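Local coordinates for protein carbohydrate deacetylase Agd3 (Neosartorya fumigata, PDB 6NWZ) that removes acetyl groups from an exopolysaccharide, probably galactosaminogalactan, and is required for biofilm formation by the fungus, at residues V29-S34 with T53-Q58; A81-D86 with S95-D100; D255-V260 with V302-N307; H385-F390 with N428-P433; T624-T629 with V674-S679. All coordinates share one frame; numbering follows the deposited sequence.

Overall arrangement
From the N terminus, interaction 1 closes an 18-residue loop, mostly helix 34-47, by pairing strands 22-31 and 51-55. Interaction 2 follows with an eight-residue loop and leads into helix 99-112; it touches interaction 1, their centres about 10 Å apart, within the CBM87 module. In the deacetylase domain, interaction 3 closes 41 residues and interaction 4 another 37. These two touch, through neighbouring strands 300-304 and 384-387, and share a zinc ion. Interaction 5 closes 44 residues, none helical, in the C-terminal domain. All five closures run in series, with no nesting or crossing. Strand 613-618 pairs with both 22-31 and 622-629, connecting the strands of interactions 1 and 5.

Interaction 1: V29-S34 with T53-Q58; sequences VIAKDS and TLLVPQ
Ile30 and Val56 meet through methyl groups, CG2 to CG2 at 3.6 Å, at the closely packed end of a short parallel strand pair. On the same face, Leu54 lies beside Ile30 and points the same way, its CD2 4.0 Å from Ile30 CG1. On Ile30, CG2 stands anti to the backbone N and takes Val56, while CG1 (chi1 -61°) runs along Leu54. Beneath these side chains, Leu54 N binds Val29 O at 2.7 Å. Ala31 then uses both its backbone atoms, N to Leu54 O and O to Val56 N, which fixes the register Val29-Thr53 to Ala31-Leu55.

Between the two segments the other face is looser: Ala31 CB is 4.5 Å from Leu55 CD2, and Thr53 is exposed. Leu55 reaches instead past the strand end, its CD2 3.7 Å from Asp33 O. Lys32 NZ bonds to Ser84 O, and Lys32 makes a cation-pi contact with the Tyr85 ring, whose OH bonds to Val56 O. Asp33, at the N-cap of helix 34-47, accepts weakly from Ser35 N and Ala36 N. That helix joins the two adjacent parallel strands, a strand-helix-strand connection, and packs on Val29, Ala31 and Thr53; strand 76-80 flanks Ile30.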
# COMPACT_ATOMS: atom_id res chain seq x y z
N VAL A 29 22.38 3.73 -5.80
CA VAL A 29 22.14 2.33 -5.48
C VAL A 29 23.08 1.49 -6.34
O VAL A 29 23.01 1.54 -7.57
CB VAL A 29 20.68 1.93 -5.70
CG1 VAL A 29 20.51 0.44 -5.53
CG2 VAL A 29 19.77 2.69 -4.74
N ILE A 30 23.94 0.71 -5.68
CA ILE A 30 24.95 -0.11 -6.34
C ILE A 30 24.61 -1.57 -6.08
O ILE A 30 24.48 -1.98 -4.92
CB ILE A 30 26.36 0.23 -5.85
CG1 ILE A 30 26.70 1.69 -6.17
CG2 ILE A 30 27.38 -0.71 -6.47
CD1 ILE A 30 28.02 2.15 -5.60
N ALA A 31 24.46 -2.35 -7.15
CA ALA A 31 24.09 -3.75 -7.03
C ALA A 31 24.64 -4.51 -8.23
O ALA A 31 25.16 -3.92 -9.18
CB ALA A 31 22.57 -3.92 -6.91
N LYS A 32 24.51 -5.84 -8.18
CA LYS A 32 25.05 -6.67 -9.26
C LYS A 32 24.09 -6.77 -10.44
O LYS A 32 24.52 -6.75 -11.60
CB LYS A 32 25.39 -8.07 -8.73
CG LYS A 32 26.27 -8.06 -7.50
CD LYS A 32 27.08 -9.33 -7.35
CE LYS A 32 26.20 -10.57 -7.40
NZ LYS A 32 27.02 -11.80 -7.26
N ASP A 33 22.79 -6.87 -10.17
CA ASP A 33 21.78 -7.00 -11.21
C ASP A 33 20.53 -6.25 -10.76
O ASP A 33 20.46 -5.73 -9.64
CB ASP A 33 21.47 -8.47 -11.51
CG ASP A 33 21.23 -9.29 -10.25
OD1 ASP A 33 22.22 -9.66 -9.58
OD2 ASP A 33 20.06 -9.54 -9.92
N SER A 34 19.53 -6.22 -11.64
CA SER A 34 18.30 -5.50 -11.33
C SER A 34 17.55 -6.13 -10.17
O SER A 34 16.88 -5.42 -9.40
CB SER A 34 17.41 -5.44 -12.57
OG SER A 34 17.13 -6.74 -13.04
N THR A 53 20.56 4.09 -10.18
CA THR A 53 20.97 2.70 -10.07
C THR A 53 22.24 2.46 -10.89
O THR A 53 22.28 2.77 -12.09
CB THR A 53 19.86 1.75 -10.53
OG1 THR A 53 18.69 1.96 -9.74
CG2 THR A 53 20.30 0.31 -10.39
N LEU A 54 23.26 1.91 -10.24
CA LEU A 54 24.52 1.54 -10.89
C LEU A 54 24.69 0.03 -10.77
O LEU A 54 24.86 -0.50 -9.67
CB LEU A 54 25.70 2.27 -10.25
CG LEU A 54 27.09 1.79 -10.65
CD1 LEU A 54 27.37 2.06 -12.12
CD2 LEU A 54 28.16 2.43 -9.78
N LEU A 55 24.65 -0.66 -11.90
CA LEU A 55 24.80 -2.11 -11.93
C LEU A 55 26.26 -2.45 -12.23
O LEU A 55 26.84 -1.95 -13.19
CB LEU A 55 23.87 -2.75 -12.96
CG LEU A 55 22.37 -2.57 -12.69
CD1 LEU A 55 21.56 -3.50 -13.55
CD2 LEU A 55 22.05 -2.78 -11.22
N VAL A 56 26.84 -3.31 -11.40
CA VAL A 56 28.25 -3.67 -11.49
C VAL A 56 28.34 -5.13 -11.93
O VAL A 56 28.09 -6.03 -11.12
CB VAL A 56 28.98 -3.44 -10.15
CG1 VAL A 56 30.47 -3.62 -10.34
CG2 VAL A 56 28.65 -2.07 -9.59
N PRO A 57 28.69 -5.41 -13.17
CA PRO A 57 28.90 -6.79 -13.59
C PRO A 57 30.23 -7.32 -13.06
O PRO A 57 31.08 -6.58 -12.57
CB PRO A 57 28.92 -6.70 -15.12
CG PRO A 57 29.47 -5.34 -15.38
CD PRO A 57 28.93 -4.46 -14.28
N GLN A 58 30.39 -8.65 -13.17
CA GLN A 58 31.60 -9.29 -12.68
C GLN A 58 32.85 -8.76 -13.38
O GLN A 58 33.93 -8.76 -12.79
CB GLN A 58 31.50 -10.81 -12.87
CG GLN A 58 32.69 -11.58 -12.34
CD GLN A 58 32.46 -13.08 -12.33
OE1 GLN A 58 31.36 -13.55 -12.63
NE2 GLN A 58 33.49 -13.83 -11.99

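Interaction 2: A81-D86 with S95-D100; sequences AEVSYD and SALTTD
Ser84 and Ser95 form an antiparallel, non-hydrogen-bonded pair with their CA atoms 4.0 Å apart, where the short strands 84-86 and 93-95 come together. Ahead of this pair, Ala81, Glu82 and Val83 all have positive phi, so the chain curls and presents two successive carbonyls to the other segment. Val83 O takes Ala96 N at 2.7 Å, with an N-H...O angle of 167°. Glu82 O receives Ser95 OG at 2.9 Å.

That hydroxyl is the polar hub. Besides donating to Glu82 O, Ser95 OG accepts from Leu97 N at 3.1 Å, forming an ST turn, and from Trp102 NE1, so three bonds fix its rotation. Swung anti to its own N (chi1 170°), the oxygen reaches across to the curl and still lies over the N-H two residues on. Beside it sits Val83 CG2, 3.7 Å from Ser95 OG, and the same methyl comes within 3.9 Å of Leu97 CG. A separate apolar contact is made by Ala96 CB at the edge of the Tyr85 ring, near its plane, 3.6 Å from CE1.

Val83 and Leu97 both rest on Ile30 of strand 22-31, and Ala96 also touches Val56. Thr98 then caps the start of helix 99-112 by accepting from Gln101 N, and Trp102 of that helix reaches back to the hub, so the contact links the two-stranded ribbon, the helix and strand 22-31.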
# COMPACT_ATOMS: atom_id res chain seq x y z
N ALA A 81 25.29 -6.63 -1.03
CA ALA A 81 26.18 -7.79 -1.08
C ALA A 81 27.59 -7.43 -1.54
O ALA A 81 28.29 -8.27 -2.11
CB ALA A 81 25.59 -8.90 -1.96
N GLU A 82 28.01 -6.18 -1.31
CA GLU A 82 29.33 -5.69 -1.69
C GLU A 82 29.64 -5.91 -3.17
O GLU A 82 30.81 -5.98 -3.55
CB GLU A 82 30.43 -6.34 -0.84
CG GLU A 82 30.49 -5.88 0.59
CD GLU A 82 31.42 -6.73 1.44
OE1 GLU A 82 31.11 -7.92 1.65
OE2 GLU A 82 32.46 -6.21 1.89
N VAL A 83 28.60 -5.99 -4.01
CA VAL A 83 28.69 -6.44 -5.41
C VAL A 83 29.80 -7.47 -5.58
O VAL A 83 30.73 -7.29 -6.37
CB VAL A 83 28.86 -5.25 -6.38
CG1 VAL A 83 27.58 -4.45 -6.43
CG2 VAL A 83 30.04 -4.35 -6.03
N SER A 84 29.69 -8.57 -4.84
CA SER A 84 30.73 -9.58 -4.75
C SER A 84 30.46 -10.75 -5.67
O SER A 84 29.33 -11.25 -5.76
CB SER A 84 30.87 -10.08 -3.31
OG SER A 84 31.81 -11.14 -3.25
N TYR A 85 31.50 -11.21 -6.36
CA TYR A 85 31.44 -12.38 -7.22
C TYR A 85 32.53 -13.36 -6.82
O TYR A 85 33.52 -12.99 -6.18
CB TYR A 85 31.62 -12.01 -8.70
CG TYR A 85 30.54 -11.13 -9.29
CD1 TYR A 85 30.58 -9.75 -9.14
CD2 TYR A 85 29.51 -11.68 -10.04
CE1 TYR A 85 29.60 -8.95 -9.70
CE2 TYR A 85 28.53 -10.89 -10.60
CZ TYR A 85 28.58 -9.53 -10.43
OH TYR A 85 27.60 -8.74 -10.99
N ASP A 86 32.36 -14.61 -7.22
CA ASP A 86 33.37 -15.64 -7.03
C ASP A 86 34.24 -15.66 -8.27
O ASP A 86 33.84 -16.16 -9.32
CB ASP A 86 32.74 -17.00 -6.76
CG ASP A 86 33.77 -18.11 -6.53
OD1 ASP A 86 34.98 -17.81 -6.48
OD2 ASP A 86 33.37 -19.28 -6.40
N SER A 95 34.78 -8.22 -4.19
CA SER A 95 33.90 -7.19 -4.72
C SER A 95 34.26 -6.88 -6.17
O SER A 95 35.44 -6.80 -6.53
CB SER A 95 34.00 -5.92 -3.88
OG SER A 95 33.32 -4.84 -4.50
N ALA A 96 33.24 -6.70 -7.00
CA ALA A 96 33.48 -6.33 -8.39
C ALA A 96 33.97 -4.89 -8.53
O ALA A 96 34.48 -4.52 -9.60
CB ALA A 96 32.23 -6.54 -9.23
N LEU A 97 33.82 -4.07 -7.49
CA LEU A 97 34.42 -2.74 -7.46
C LEU A 97 35.83 -2.83 -6.90
O LEU A 97 36.08 -3.51 -5.90
CB LEU A 97 33.58 -1.78 -6.61
CG LEU A 97 32.21 -1.35 -7.15
CD1 LEU A 97 31.51 -0.42 -6.17
CD2 LEU A 97 32.35 -0.67 -8.50
N THR A 98 36.76 -2.14 -7.57
CA THR A 98 38.17 -2.22 -7.21
C THR A 98 38.42 -1.54 -5.86
O THR A 98 37.57 -0.82 -5.31
CB THR A 98 39.05 -1.57 -8.28
OG1 THR A 98 39.08 -0.15 -8.09
CG2 THR A 98 38.51 -1.88 -9.67
N THR A 99 39.61 -1.80 -5.31
CA THR A 99 39.99 -1.16 -4.06
C THR A 99 40.01 0.35 -4.19
O THR A 99 39.55 1.07 -3.29
CB THR A 99 41.36 -1.68 -3.61
OG1 THR A 99 41.22 -3.04 -3.15
CG2 THR A 99 41.93 -0.83 -2.49
N ASP A 100 40.51 0.86 -5.32
CA ASP A 100 40.55 2.31 -5.51
C ASP A 100 39.14 2.88 -5.66
O ASP A 100 38.89 4.01 -5.22
CB ASP A 100 41.40 2.65 -6.73
CG ASP A 100 41.46 4.14 -7.00
OD1 ASP A 100 40.57 4.66 -7.71
OD2 ASP A 100 42.38 4.81 -6.49

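Interaction 3: D255-V260 with V302-N307; sequences DDMFLV and VGHNGN. With ZN (zinc ion), chain L; ZN (zinc ion), chain M.
Met257 O accepts Asn305 N at 3.0 Å with an N-H...O angle of 162°, and Met257 N gives its hydrogen to Gly303 O at 3.1 Å. These two bonds define a single parallel bridge, Met257 with His304. The short strand axes are 63° apart. A type II turn runs from Asp256 to Leu259, taking the chain out of strand 252-257.

On one side of the bridge, Met257 has CG anti to its N (chi1 -176°) and lies alongside His304, CG 3.5 Å from ND1. Val302 CG1 stands above one face of the His304 ring, toward its rim. Phe258 meets the same imidazole rim to rim, with neither ring over the other: His304 ND1 is at the phenyl edge, in its plane, 3.3 Å from CE2. The far nitrogen, His304 NE2, bonds to His385 ND1.

On the zinc side, Asn305 OD1 lies 3.2 Å from Asp256 CA, and Leu259 packs across the amide at about a right angle. Both aspartates turn away from strand 300-304 toward the metals. Asp256 OD1 binds one zinc ion at 2.0 Å, completed by His388 and His392. Asp255 OD2 binds a second with His546, while its OD1 forms a salt bridge to Arg491. One aspartate with two histidines around zinc is the metal triad familiar from polysaccharide deacetylases, consistent with this being the deacetylase active site.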
# COMPACT_ATOMS: atom_id res chain seq x y z
N ASP A 255 -18.15 -4.65 -1.13
CA ASP A 255 -18.95 -4.75 -2.34
C ASP A 255 -20.29 -5.42 -2.05
O ASP A 255 -20.48 -6.05 -1.01
CB ASP A 255 -18.20 -5.54 -3.41
CG ASP A 255 -16.91 -4.88 -3.86
OD1 ASP A 255 -16.59 -3.76 -3.41
OD2 ASP A 255 -16.20 -5.49 -4.69
N ASP A 256 -21.22 -5.25 -2.98
CA ASP A 256 -22.47 -6.01 -3.03
C ASP A 256 -23.46 -5.61 -1.94
O ASP A 256 -24.32 -6.41 -1.57
CB ASP A 256 -22.21 -7.52 -2.96
CG ASP A 256 -21.37 -8.02 -4.12
OD1 ASP A 256 -20.94 -7.20 -4.95
OD2 ASP A 256 -21.16 -9.25 -4.19
N MET A 257 -23.37 -4.38 -1.43
CA MET A 257 -24.33 -3.94 -0.42
C MET A 257 -25.73 -3.84 -1.03
O MET A 257 -25.91 -3.32 -2.13
CB MET A 257 -23.92 -2.60 0.18
CG MET A 257 -24.83 -2.12 1.31
SD MET A 257 -24.91 -3.22 2.75
CE MET A 257 -23.18 -3.26 3.23
N PHE A 258 -26.71 -4.35 -0.28
CA PHE A 258 -28.12 -4.50 -0.59
C PHE A 258 -28.39 -5.75 -1.43
O PHE A 258 -29.55 -6.08 -1.66
CB PHE A 258 -28.74 -3.28 -1.31
CG PHE A 258 -28.88 -2.07 -0.43
CD1 PHE A 258 -30.04 -1.87 0.31
CD2 PHE A 258 -27.86 -1.14 -0.34
CE1 PHE A 258 -30.17 -0.75 1.12
CE2 PHE A 258 -27.99 -0.03 0.47
CZ PHE A 258 -29.14 0.17 1.20
N LEU A 259 -27.36 -6.47 -1.88
CA LEU A 259 -27.56 -7.69 -2.63
C LEU A 259 -27.61 -8.90 -1.70
O LEU A 259 -27.21 -8.85 -0.54
CB LEU A 259 -26.44 -7.89 -3.65
CG LEU A 259 -26.32 -6.92 -4.83
CD1 LEU A 259 -25.19 -7.35 -5.76
CD2 LEU A 259 -27.63 -6.82 -5.58
N VAL A 260 -28.12 -10.01 -2.24
CA VAL A 260 -28.06 -11.32 -1.61
C VAL A 260 -27.00 -12.13 -2.34
O VAL A 260 -26.99 -12.19 -3.58
CB VAL A 260 -29.42 -12.03 -1.65
CG1 VAL A 260 -29.32 -13.43 -1.06
CG2 VAL A 260 -30.47 -11.22 -0.93
N VAL A 302 -18.37 1.56 1.37
CA VAL A 302 -19.38 0.60 0.95
C VAL A 302 -19.75 0.86 -0.51
O VAL A 302 -19.95 2.01 -0.92
CB VAL A 302 -20.63 0.68 1.84
CG1 VAL A 302 -21.69 -0.27 1.35
CG2 VAL A 302 -20.26 0.36 3.28
N GLY A 303 -19.83 -0.21 -1.29
CA GLY A 303 -20.29 -0.14 -2.66
C GLY A 303 -21.68 -0.72 -2.78
O GLY A 303 -21.91 -1.89 -2.47
N HIS A 304 -22.62 0.11 -3.25
CA HIS A 304 -24.04 -0.21 -3.22
C HIS A 304 -24.53 -0.71 -4.58
O HIS A 304 -24.05 -0.28 -5.63
CB HIS A 304 -24.87 1.01 -2.82
CG HIS A 304 -24.51 1.57 -1.48
ND1 HIS A 304 -24.92 0.99 -0.30
CD2 HIS A 304 -23.80 2.67 -1.13
CE1 HIS A 304 -24.47 1.70 0.72
NE2 HIS A 304 -23.79 2.72 0.25
N ASN A 305 -25.52 -1.60 -4.54
CA ASN A 305 -26.28 -2.01 -5.71
C ASN A 305 -27.74 -1.64 -5.47
O ASN A 305 -28.44 -2.33 -4.73
CB ASN A 305 -26.13 -3.50 -5.98
CG ASN A 305 -24.70 -3.90 -6.24
OD1 ASN A 305 -23.97 -4.29 -5.32
ND2 ASN A 305 -24.28 -3.80 -7.49
N GLY A 306 -28.19 -0.55 -6.10
CA GLY A 306 -29.53 -0.05 -5.84
C GLY A 306 -30.63 -1.05 -6.14
O GLY A 306 -31.66 -1.06 -5.46
N ASN A 307 -30.44 -1.90 -7.15
CA ASN A 307 -31.49 -2.85 -7.52
C ASN A 307 -31.76 -3.84 -6.39
O ASN A 307 -32.89 -4.33 -6.25
CB ASN A 307 -31.11 -3.58 -8.81
CG ASN A 307 -32.26 -4.41 -9.36
OD1 ASN A 307 -33.29 -3.88 -9.79
ND2 ASN A 307 -32.08 -5.73 -9.39
ZN ZN L . -19.86 -7.23 -6.62
ZN ZN M . -16.45 -7.67 -5.78

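Interaction 4: H385-F390 with N428-P433; sequences HISHTF and NGIIPP. With ZN (zinc ion), chain L.
Ser387 O and Ile431 N make the straight backbone bond of this contact, 3.0 Å long with an N-H...O angle of 166°. A side-chain bond also crosses: His388 ND1 donates to Ile431 O, although its modelled length is too short to be trusted. The carbonyl's position at the ring edge, near its plane, is consistent with Ile431 O orienting the ring. Within its own segment Ser387 OG accepts from Thr389 N at 3.3 Å, an ST turn, and it also bonds to Asn410 ND2.

Metal binding uses the other nitrogen. With CG anti to the backbone N (chi1 -163°), the His388 ring swings toward 428-433, so that ND1 faces Ile431 O and NE2 reaches a zinc ion at 2.2 Å. Asp256 and His392 complete this zinc site, probably the deacetylase active site.

Apolar contacts lie at the two ends. Ile386 CG2 packs on Ile431 CD1 at 3.6 Å, the side chains crossing at about a right angle. Thr389 CG2 lies 3.5 Å from Pro433 CD.

Strand 300-304 flanks the first segment through backbone bonds of Ile386 to Val302 and His304. Helix 400-417 touches Ser387 and Ile430, while Ile431 packs on strands 454-456 and 252-257.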
# COMPACT_ATOMS: atom_id res chain seq x y z
N HIS A 385 -19.12 5.80 0.74
CA HIS A 385 -20.14 5.34 -0.20
C HIS A 385 -19.66 5.52 -1.63
O HIS A 385 -19.09 6.56 -1.98
CB HIS A 385 -21.46 6.07 0.03
CG HIS A 385 -21.93 6.01 1.45
ND1 HIS A 385 -22.72 4.98 1.93
CD2 HIS A 385 -21.69 6.82 2.51
CE1 HIS A 385 -22.96 5.17 3.21
NE2 HIS A 385 -22.35 6.28 3.59
N ILE A 386 -19.90 4.50 -2.45
CA ILE A 386 -19.54 4.53 -3.86
C ILE A 386 -20.47 3.58 -4.60
O ILE A 386 -21.05 2.66 -4.01
CB ILE A 386 -18.05 4.15 -4.06
CG1 ILE A 386 -17.59 4.49 -5.48
CG2 ILE A 386 -17.83 2.68 -3.72
CD1 ILE A 386 -16.21 3.96 -5.81
N SER A 387 -20.63 3.80 -5.91
CA SER A 387 -21.53 2.99 -6.72
C SER A 387 -20.88 1.68 -7.12
O SER A 387 -19.70 1.63 -7.48
CB SER A 387 -21.96 3.75 -7.97
OG SER A 387 -22.74 2.92 -8.82
N HIS A 388 -21.67 0.60 -7.09
CA HIS A 388 -21.25 -0.72 -7.53
C HIS A 388 -22.15 -1.22 -8.66
O HIS A 388 -22.36 -2.43 -8.82
CB HIS A 388 -21.25 -1.69 -6.35
CG HIS A 388 -20.48 -2.96 -6.59
ND1 HIS A 388 -19.22 -2.97 -7.14
CD2 HIS A 388 -20.80 -4.25 -6.34
CE1 HIS A 388 -18.79 -4.21 -7.22
NE2 HIS A 388 -19.73 -5.01 -6.74
N THR A 389 -22.67 -0.28 -9.47
CA THR A 389 -23.68 -0.48 -10.51
C THR A 389 -25.05 -0.85 -9.94
O THR A 389 -25.16 -1.27 -8.78
CB THR A 389 -23.26 -1.53 -11.54
OG1 THR A 389 -23.26 -2.83 -10.95
CG2 THR A 389 -21.88 -1.21 -12.08
N PHE A 390 -26.10 -0.69 -10.75
CA PHE A 390 -27.45 -0.82 -10.23
C PHE A 390 -27.81 -2.29 -10.00
O PHE A 390 -28.14 -2.69 -8.88
CB PHE A 390 -28.45 -0.16 -11.19
CG PHE A 390 -29.84 -0.04 -10.64
CD1 PHE A 390 -30.10 0.73 -9.52
CD2 PHE A 390 -30.90 -0.68 -11.26
CE1 PHE A 390 -31.39 0.84 -9.02
CE2 PHE A 390 -32.19 -0.58 -10.76
CZ PHE A 390 -32.43 0.19 -9.64
N ASN A 428 -17.00 10.32 -9.00
CA ASN A 428 -16.36 10.11 -10.29
C ASN A 428 -15.78 8.72 -10.43
O ASN A 428 -14.99 8.47 -11.36
CB ASN A 428 -15.26 11.16 -10.50
CG ASN A 428 -14.15 11.07 -9.47
OD1 ASN A 428 -14.32 10.44 -8.43
ND2 ASN A 428 -13.02 11.70 -9.76
N GLY A 429 -16.14 7.79 -9.55
CA GLY A 429 -15.59 6.45 -9.60
C GLY A 429 -16.61 5.41 -9.19
O GLY A 429 -17.60 5.71 -8.50
N ILE A 430 -16.37 4.18 -9.63
CA ILE A 430 -17.21 3.05 -9.30
C ILE A 430 -16.33 1.87 -8.91
O ILE A 430 -15.13 1.84 -9.19
CB ILE A 430 -18.14 2.63 -10.46
CG1 ILE A 430 -17.33 1.99 -11.59
CG2 ILE A 430 -18.93 3.82 -10.97
CD1 ILE A 430 -18.17 1.39 -12.69
N ILE A 431 -16.95 0.89 -8.26
CA ILE A 431 -16.36 -0.43 -8.11
C ILE A 431 -17.02 -1.31 -9.17
O ILE A 431 -18.17 -1.74 -8.99
CB ILE A 431 -16.58 -1.00 -6.70
CG1 ILE A 431 -16.07 -0.01 -5.64
CG2 ILE A 431 -15.92 -2.36 -6.57
CD1 ILE A 431 -16.19 -0.51 -4.21
N PRO A 432 -16.35 -1.59 -10.29
CA PRO A 432 -17.01 -2.33 -11.38
C PRO A 432 -17.47 -3.70 -10.91
O PRO A 432 -16.80 -4.35 -10.10
CB PRO A 432 -15.90 -2.44 -12.44
CG PRO A 432 -14.62 -2.13 -11.73
CD PRO A 432 -14.98 -1.18 -10.63
N PRO A 433 -18.63 -4.16 -11.38
CA PRO A 433 -19.25 -5.36 -10.80
C PRO A 433 -18.42 -6.60 -11.11
O PRO A 433 -18.26 -6.98 -12.28
CB PRO A 433 -20.63 -5.41 -11.47
CG PRO A 433 -20.42 -4.71 -12.79
CD PRO A 433 -19.36 -3.66 -12.56
ZN ZN L . -19.86 -7.23 -6.62

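Interaction 5: T624-T629 with V674-S679; sequences TAVTVT and VTFTLS
Thr627 and Thr675 face each other across a non-hydrogen-bonded pair and join their hydroxyls, OG1 to OG1 at 2.7 Å; either could be the donor. In both residues OG1 stands anti to the carbonyl carbon (chi1 -62° in Thr627), which brings the two oxygens together while each CG2 swings over a backbone carbonyl of the other strand: Thr675 CG2 comes 3.3 Å from Val626 O. Ala625 and Thr677 share this side of the pair, which is the more exposed one.

The other side is apolar. Val626 CG2 approaches Phe676 CB at 4.0 Å, and Val628 CG2 sits at the edge of the Phe676 ring, near its plane, 4.3 Å from CE1. Leu678 is buried against Phe643, with its CB near Thr624 O.

What sets these positions is the backbone ladder. Val626 and Phe676 form a hydrogen-bonded pair, with Val626 N to Phe676 O at 3.0 Å and Phe676 N returning the bond to Val626 O. Val628 N binds Val674 O at 2.7 Å, but the return bond from Val674 N is weak. At the far end Leu678 N reaches Thr624 O at 2.9 Å.

One layer further out, strand 613-618 bonds along the other edge of strand 622-629. Strands 639-643 and 663-667 bring Ile639, Val641, Phe643, Val665 and Val667 onto the valine and phenylalanine face. The pair is thus part of an antiparallel sheet with 613-618, packed by its apolar face on strands 639-643 and 663-667, consistent with a beta-sandwich-like C-terminal domain.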
# COMPACT_ATOMS: atom_id res chain seq x y z
N THR A 624 21.85 23.29 6.79
CA THR A 624 21.14 24.51 7.16
C THR A 624 19.93 24.83 6.29
O THR A 624 19.07 25.60 6.74
CB THR A 624 22.09 25.71 7.14
OG1 THR A 624 22.65 25.87 5.83
CG2 THR A 624 23.21 25.52 8.15
N ALA A 625 19.84 24.29 5.08
CA ALA A 625 18.76 24.64 4.18
C ALA A 625 18.62 23.57 3.10
O ALA A 625 19.52 22.75 2.90
CB ALA A 625 18.98 26.01 3.54
N VAL A 626 17.48 23.60 2.41
CA VAL A 626 17.20 22.72 1.29
C VAL A 626 16.56 23.53 0.17
O VAL A 626 15.97 24.58 0.40
CB VAL A 626 16.28 21.54 1.68
CG1 VAL A 626 16.99 20.60 2.64
CG2 VAL A 626 14.99 22.05 2.30
N THR A 627 16.69 23.01 -1.05
CA THR A 627 16.13 23.65 -2.24
C THR A 627 15.42 22.61 -3.08
O THR A 627 15.99 21.56 -3.40
CB THR A 627 17.22 24.34 -3.07
OG1 THR A 627 17.82 25.39 -2.29
CG2 THR A 627 16.63 24.94 -4.34
N VAL A 628 14.17 22.90 -3.44
CA VAL A 628 13.34 22.01 -4.25
C VAL A 628 13.44 22.45 -5.70
O VAL A 628 13.31 23.64 -6.01
CB VAL A 628 11.88 22.03 -3.78
CG1 VAL A 628 11.04 21.11 -4.64
CG2 VAL A 628 11.79 21.65 -2.32
N THR A 629 13.65 21.49 -6.59
CA THR A 629 13.79 21.77 -8.01
C THR A 629 13.06 20.70 -8.82
O THR A 629 12.73 19.63 -8.31
CB THR A 629 15.25 21.82 -8.45
OG1 THR A 629 15.92 20.65 -7.97
CG2 THR A 629 15.94 23.06 -7.89
N VAL A 674 12.32 26.63 -4.90
CA VAL A 674 11.96 27.05 -3.55
C VAL A 674 13.02 26.56 -2.58
O VAL A 674 13.54 25.44 -2.72
CB VAL A 674 10.57 26.52 -3.16
CG1 VAL A 674 10.15 27.06 -1.80
CG2 VAL A 674 9.55 26.89 -4.23
N THR A 675 13.35 27.40 -1.59
CA THR A 675 14.36 27.08 -0.59
C THR A 675 13.78 27.28 0.81
O THR A 675 13.09 28.27 1.08
CB THR A 675 15.61 27.96 -0.77
OG1 THR A 675 16.27 27.59 -1.99
CG2 THR A 675 16.57 27.79 0.39
N PHE A 676 14.06 26.32 1.70
CA PHE A 676 13.61 26.35 3.08
C PHE A 676 14.82 26.37 4.01
O PHE A 676 15.79 25.65 3.79
CB PHE A 676 12.73 25.14 3.41
CG PHE A 676 11.47 25.06 2.59
CD1 PHE A 676 11.46 24.43 1.36
CD2 PHE A 676 10.29 25.63 3.06
CE1 PHE A 676 10.31 24.36 0.61
CE2 PHE A 676 9.13 25.56 2.31
CZ PHE A 676 9.14 24.93 1.09
N THR A 677 14.75 27.19 5.05
CA THR A 677 15.80 27.29 6.05
C THR A 677 15.42 26.48 7.28
O THR A 677 14.34 26.69 7.85
CB THR A 677 16.05 28.75 6.43
OG1 THR A 677 16.70 29.43 5.35
CG2 THR A 677 16.92 28.84 7.67
N LEU A 678 16.29 25.57 7.68
CA LEU A 678 16.04 24.76 8.87
C LEU A 678 16.11 25.64 10.12
O LEU A 678 17.08 26.37 10.32
CB LEU A 678 17.06 23.63 8.97
CG LEU A 678 16.68 22.27 8.38
CD1 LEU A 678 16.11 22.40 6.98
CD2 LEU A 678 17.90 21.37 8.38
N SER A 679 15.06 25.57 10.95
CA SER A 679 15.06 26.34 12.19
C SER A 679 16.20 25.91 13.10
O SER A 679 16.93 26.75 13.63
CB SER A 679 13.71 26.18 12.90
OG SER A 679 13.47 24.82 13.21